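Local coordinates for kappa-carrageenase (Zobellia galactanivorans, PDB 5OCR), which probably hydrolyses the beta-1,4 linkages of kappa-carrageenan, a sulfated red-algal galactan, through the family 16 glycoside hydrolase domain that makes up this chain, at residues P11-S15 with I213-G218; E69-R73 with L237-L241. All coordinates share one frame; numbering follows the deposited sequence.

Contact 1. Residues P11-S15 with I213-G218; sequences PTKTS and IWYVDG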
loop_
_atom_site.group_PDB
_atom_site.type_symbol
_atom_site.label_atom_id
_atom_site.label_comp_id
_atom_site.label_asym_id
_atom_site.label_seq_id
_atom_site.Cartn_x
_atom_site.Cartn_y
_atom_site.Cartn_z
ATOM N N PRO A 11 -5.878 9.427 16.696
ATOM C CA PRO A 11 -4.618 9.596 15.832
ATOM C C PRO A 11 -3.333 9.831 16.698
ATOM O O PRO A 11 -3.331 10.581 17.730
ATOM C CB PRO A 11 -4.952 10.809 14.960
ATOM C CG PRO A 11 -6.489 10.773 14.867
ATOM C CD PRO A 11 -6.936 10.348 16.244
ATOM N N THR A 12 -2.248 9.134 16.357
ATOM C CA THR A 12 -0.956 9.325 17.128
ATOM C C THR A 12 -0.501 10.750 17.108
ATOM O O THR A 12 -0.012 11.278 18.165
ATOM C CB THR A 12 0.124 8.357 16.594
ATOM O OG1 THR A 12 -0.377 7.022 16.749
ATOM C CG2 THR A 12 1.460 8.422 17.387
ATOM N N LYS A 13 -0.606 11.407 15.947
ATOM C CA LYS A 13 -0.113 12.781 15.854
ATOM C C LYS A 13 -0.886 13.501 14.754
ATOM O O LYS A 13 -1.033 12.937 13.680
ATOM C CB LYS A 13 1.375 12.774 15.507
ATOM C CG LYS A 13 2.007 14.143 15.396
ATOM C CD LYS A 13 2.177 14.742 16.774
ATOM C CE LYS A 13 2.920 16.006 16.491
ATOM N NZ LYS A 13 3.258 16.498 17.807
ATOM N N THR A 14 -1.380 14.726 14.999
ATOM C CA THR A 14 -2.137 15.423 13.940
ATOM C C THR A 14 -1.635 16.853 13.786
ATOM O O THR A 14 -0.913 17.365 14.677
ATOM C CB THR A 14 -3.647 15.484 14.211
ATOM O OG1 THR A 14 -3.838 16.339 15.360
ATOM C CG2 THR A 14 -4.244 14.084 14.519
ATOM N N SER A 15 -2.061 17.525 12.725
ATOM C CA SER A 15 -1.505 18.829 12.398
ATOM C C SER A 15 -2.144 19.929 13.230
ATOM O O SER A 15 -1.505 20.933 13.499
ATOM C CB SER A 15 -1.690 19.103 10.940
ATOM O OG SER A 15 -3.049 19.376 10.705
ATOM N N ILE A 213 -0.690 14.876 4.930
ATOM C CA ILE A 213 0.481 14.906 5.808
ATOM C C ILE A 213 0.731 13.465 6.253
ATOM O O ILE A 213 -0.179 12.796 6.732
ATOM C CB ILE A 213 0.164 15.792 7.062
ATOM C CG1 ILE A 213 -0.363 17.185 6.548
ATOM C CG2 ILE A 213 1.460 15.972 7.914
ATOM C CD1 ILE A 213 -1.313 17.827 7.535
ATOM N N TRP A 214 1.980 13.044 6.219
ATOM C CA TRP A 214 2.329 11.657 6.610
ATOM C C TRP A 214 3.144 11.611 7.868
ATOM O O TRP A 214 4.024 12.521 8.117
ATOM C CB TRP A 214 3.200 11.092 5.528
ATOM C CG TRP A 214 2.612 10.746 4.179
ATOM C CD1 TRP A 214 2.290 9.471 3.716
ATOM C CD2 TRP A 214 2.277 11.662 3.079
ATOM N NE1 TRP A 214 1.782 9.516 2.431
ATOM C CE2 TRP A 214 1.830 10.815 1.964
ATOM C CE3 TRP A 214 2.406 13.057 2.880
ATOM C CZ2 TRP A 214 1.429 11.362 0.750
ATOM C CZ3 TRP A 214 2.005 13.595 1.682
ATOM C CH2 TRP A 214 1.543 12.770 0.613
ATOM N N TYR A 215 2.903 10.577 8.658
ATOM C CA TYR A 215 3.583 10.428 9.958
ATOM C C TYR A 215 4.177 9.051 10.117
ATOM O O TYR A 215 3.628 8.059 9.694
ATOM C CB TYR A 215 2.539 10.591 11.085
ATOM C CG TYR A 215 1.827 11.932 11.051
ATOM C CD1 TYR A 215 0.650 12.098 10.307
ATOM C CD2 TYR A 215 2.355 13.016 11.794
ATOM C CE1 TYR A 215 -0.031 13.370 10.319
ATOM C CE2 TYR A 215 1.711 14.290 11.777
ATOM C CZ TYR A 215 0.515 14.399 11.067
ATOM O OH TYR A 215 -0.101 15.657 11.049
ATOM N N VAL A 216 5.353 8.954 10.716
ATOM C CA VAL A 216 5.926 7.621 11.047
ATOM C C VAL A 216 6.213 7.673 12.534
ATOM O O VAL A 216 6.970 8.577 12.988
ATOM C CB VAL A 216 7.173 7.259 10.197
ATOM C CG1 VAL A 216 7.833 5.931 10.643
ATOM C CG2 VAL A 216 6.784 7.274 8.733
ATOM N N ASP A 217 5.714 6.697 13.308
ATOM C CA ASP A 217 5.908 6.710 14.745
ATOM C C ASP A 217 5.653 8.088 15.395
ATOM O O ASP A 217 6.454 8.556 16.263
ATOM C CB ASP A 217 7.329 6.196 15.080
ATOM C CG ASP A 217 7.447 4.673 14.957
ATOM O OD1 ASP A 217 6.416 3.975 14.861
ATOM O OD2 ASP A 217 8.603 4.196 15.092
ATOM N N GLY A 218 4.648 8.745 14.889
ATOM C CA GLY A 218 4.093 9.991 15.463
ATOM C C GLY A 218 4.963 11.184 15.104
ATOM O O GLY A 218 4.905 12.211 15.789
#
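The carbonyl oxygen of K13 accepts a hydrogen bond from the hydroxyl of Y101 and also lies 3.3 Å above the plane of the Y215 ring, over its centre, a packing contact. The lysine's stem uses the same ring. With CG anti to the backbone N (chi1 -179°), the chain crosses Y215 at about a right angle and sets CG 3.6 Å from Y215 CE2. K13 CG also rests 3.5 Å from G218 O, after which a bend at chi2 carries the ammonium group away. Lysine suits the place because its methylenes can pack while its charge stays outside. The partner strand is one arm of a beta hairpin in the GH16 jellyroll; D217 and G218 form its two-residue type I′ turn, and the N-terminal segment runs across the face that bears I213 and Y215. G218 fits this turn by its positive phi and also by size, since T12 CG2 sits 3.6 Å from G218 CA, where a side chain would collide. Were Y215 an alanine, the ring under the K13 carbonyl and stem would be gone, which is likely to open a gap there and leave one oxygen of E206 without the hydroxyl it bonds. E206 ties both segments together, bonding Y215 OH through one oxygen and S15 OG through the other. Beside it, S15 CB meets I213 CD1 at 3.7 Å, a small side chain against a branched one.

Contact 2. Residues E69-R73 with L237-L241; sequences ELTMR and LSLGL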
loop_
_atom_site.group_PDB
_atom_site.type_symbol
_atom_site.label_atom_id
_atom_site.label_comp_id
_atom_site.label_asym_id
_atom_site.label_seq_id
_atom_site.Cartn_x
_atom_site.Cartn_y
_atom_site.Cartn_z
ATOM N N GLU A 69 -1.644 -11.497 9.534
ATOM C CA GLU A 69 -0.444 -11.901 8.760
ATOM C C GLU A 69 -0.816 -11.977 7.272
ATOM O O GLU A 69 -1.796 -12.682 6.957
ATOM C CB GLU A 69 0.059 -13.277 9.285
ATOM C CG GLU A 69 1.260 -13.801 8.474
ATOM C CD GLU A 69 1.924 -15.062 9.003
ATOM O OE1 GLU A 69 1.412 -15.632 9.963
ATOM O OE2 GLU A 69 3.007 -15.460 8.472
ATOM N N LEU A 70 -0.150 -11.250 6.374
ATOM C CA LEU A 70 -0.464 -11.294 4.968
ATOM C C LEU A 70 0.788 -11.901 4.301
ATOM O O LEU A 70 1.894 -11.446 4.536
ATOM C CB LEU A 70 -0.766 -9.860 4.446
ATOM C CG LEU A 70 -1.992 -9.192 5.078
ATOM C CD1 LEU A 70 -1.692 -8.561 6.430
ATOM C CD2 LEU A 70 -2.503 -8.072 4.164
ATOM N N THR A 71 0.592 -12.921 3.469
ATOM C CA THR A 71 1.714 -13.749 3.021
ATOM C C THR A 71 1.817 -13.812 1.500
ATOM O O THR A 71 0.762 -13.999 0.808
ATOM C CB THR A 71 1.527 -15.201 3.589
ATOM O OG1 THR A 71 1.456 -15.105 5.021
ATOM C CG2 THR A 71 2.720 -16.124 3.268
ATOM N N MET A 72 3.028 -13.684 0.991
ATOM C CA MET A 72 3.341 -13.929 -0.445
ATOM C C MET A 72 3.749 -15.391 -0.604
ATOM O O MET A 72 4.662 -15.838 0.074
ATOM C CB MET A 72 4.515 -13.018 -0.847
ATOM C CG MET A 72 4.892 -13.152 -2.345
ATOM S SD MET A 72 3.623 -12.483 -3.405
ATOM C CE MET A 72 3.687 -10.703 -2.934
ATOM N N ARG A 73 3.061 -16.152 -1.476
ATOM C CA ARG A 73 3.347 -17.599 -1.628
ATOM C C ARG A 73 3.684 -17.888 -3.079
ATOM O O ARG A 73 3.186 -17.215 -4.009
ATOM C CB ARG A 73 2.088 -18.430 -1.323
ATOM C CG ARG A 73 1.802 -18.388 0.180
ATOM C CD ARG A 73 0.743 -19.408 0.521
ATOM N NE ARG A 73 0.200 -19.092 1.855
ATOM C CZ ARG A 73 0.798 -19.359 3.007
ATOM N NH1 ARG A 73 1.992 -19.983 3.023
ATOM N NH2 ARG A 73 0.206 -19.018 4.160
ATOM N N LEU A 237 -4.489 -2.637 3.000
ATOM C CA LEU A 237 -3.164 -3.152 3.460
ATOM C C LEU A 237 -2.841 -4.344 2.564
ATOM O O LEU A 237 -3.676 -5.289 2.440
ATOM C CB LEU A 237 -3.327 -3.638 4.894
ATOM C CG LEU A 237 -3.641 -2.604 5.977
ATOM C CD1 LEU A 237 -4.430 -3.252 7.146
ATOM C CD2 LEU A 237 -2.336 -1.985 6.426
ATOM N N SER A 238 -1.676 -4.331 1.932
ATOM C CA SER A 238 -1.388 -5.473 1.047
ATOM C C SER A 238 0.124 -5.709 0.975
ATOM O O SER A 238 0.934 -4.807 1.243
ATOM C CB SER A 238 -1.980 -5.183 -0.296
ATOM O OG SER A 238 -1.359 -4.032 -0.894
ATOM N N LEU A 239 0.479 -6.917 0.523
ATOM C CA LEU A 239 1.894 -7.293 0.357
ATOM C C LEU A 239 2.160 -7.436 -1.168
ATOM O O LEU A 239 1.636 -8.358 -1.818
ATOM C CB LEU A 239 2.236 -8.587 1.172
ATOM C CG LEU A 239 3.694 -8.994 1.079
ATOM C CD1 LEU A 239 4.660 -7.935 1.676
ATOM C CD2 LEU A 239 3.827 -10.321 1.863
ATOM N N GLY A 240 2.905 -6.487 -1.726
ATOM C CA GLY A 240 3.163 -6.450 -3.154
ATOM C C GLY A 240 4.393 -7.229 -3.531
ATOM O O GLY A 240 5.222 -7.546 -2.646
ATOM N N LEU A 241 4.478 -7.696 -4.791
ATOM C CA LEU A 241 5.690 -8.324 -5.303
ATOM C C LEU A 241 6.562 -7.332 -6.004
ATOM O O LEU A 241 6.089 -6.364 -6.657
ATOM C CB LEU A 241 5.239 -9.442 -6.304
ATOM C CG LEU A 241 6.238 -10.493 -6.686
ATOM C CD1 LEU A 241 6.638 -11.310 -5.472
ATOM C CD2 LEU A 241 5.650 -11.387 -7.807
#
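M72 hooks over the backbone of L239 to L241, and here the contact is tightest. Its CG is anti to the backbone N (chi1 -178°), and bends at chi2 and chi3 then turn the methyl back, placing M72 CE 3.3 Å from L239 O and 3.5 Å from G240 O. The M72 and L241 side chains cross at about a right angle, with M72 SD 3.8 Å from L241 CD1. An unbranched, flexible methionine suits such a curved path. L239 replies from the other strand: its CD2 wedges between L70 O, at 3.5 Å, and M72 CB, at 3.9 Å. Side-chain packing slackens toward L237, whose CB stays 4.6 Å from L70 CD2 and which leans on F119 instead; L70 CD2 does reach L237 O, at 3.5 Å, though L70 has two conformers and this fit is doubtful. The strands run nearly parallel, at 19°, yet are not paired. Both pair antiparallel with strand 86-97 and meet through their side chains in the jellyroll core. On the far sides polar groups take over: T71 bonds S274, while S238, near a bound glycerol, bonds W120 and S118. R73, partly exposed, reaches the backbone of K59. The L239 carbonyl under the methionine methyl is satisfied by S88 OG. Methyls thus pack against carbonyl oxygens as well as each other, and cohesion probably comes from burial and close fit rather than directional bonds.

The two contacts lie on opposite sides of the chain's centre, about 24 Å apart between centres and about 12 Å between nearest atoms. Contact 2 is core: every touching residue is buried, both partners are regular strands, and leucines and a methionine do the work. Contact 1 is nearer the surface, where an irregular N-terminal segment lies over a hairpin and lysine, threonine and serine stand beside a buried tyrosine and isoleucine. They share no strand, but strand 273-285 pairs with both 67-74 and 100-107, the latter next to 200-207 and its neighbour 211-216. Polar groups in contact 1 join its segments through a shared carboxylate; in contact 2 the polar side chains of T71 and S238 point away from the opposing strand.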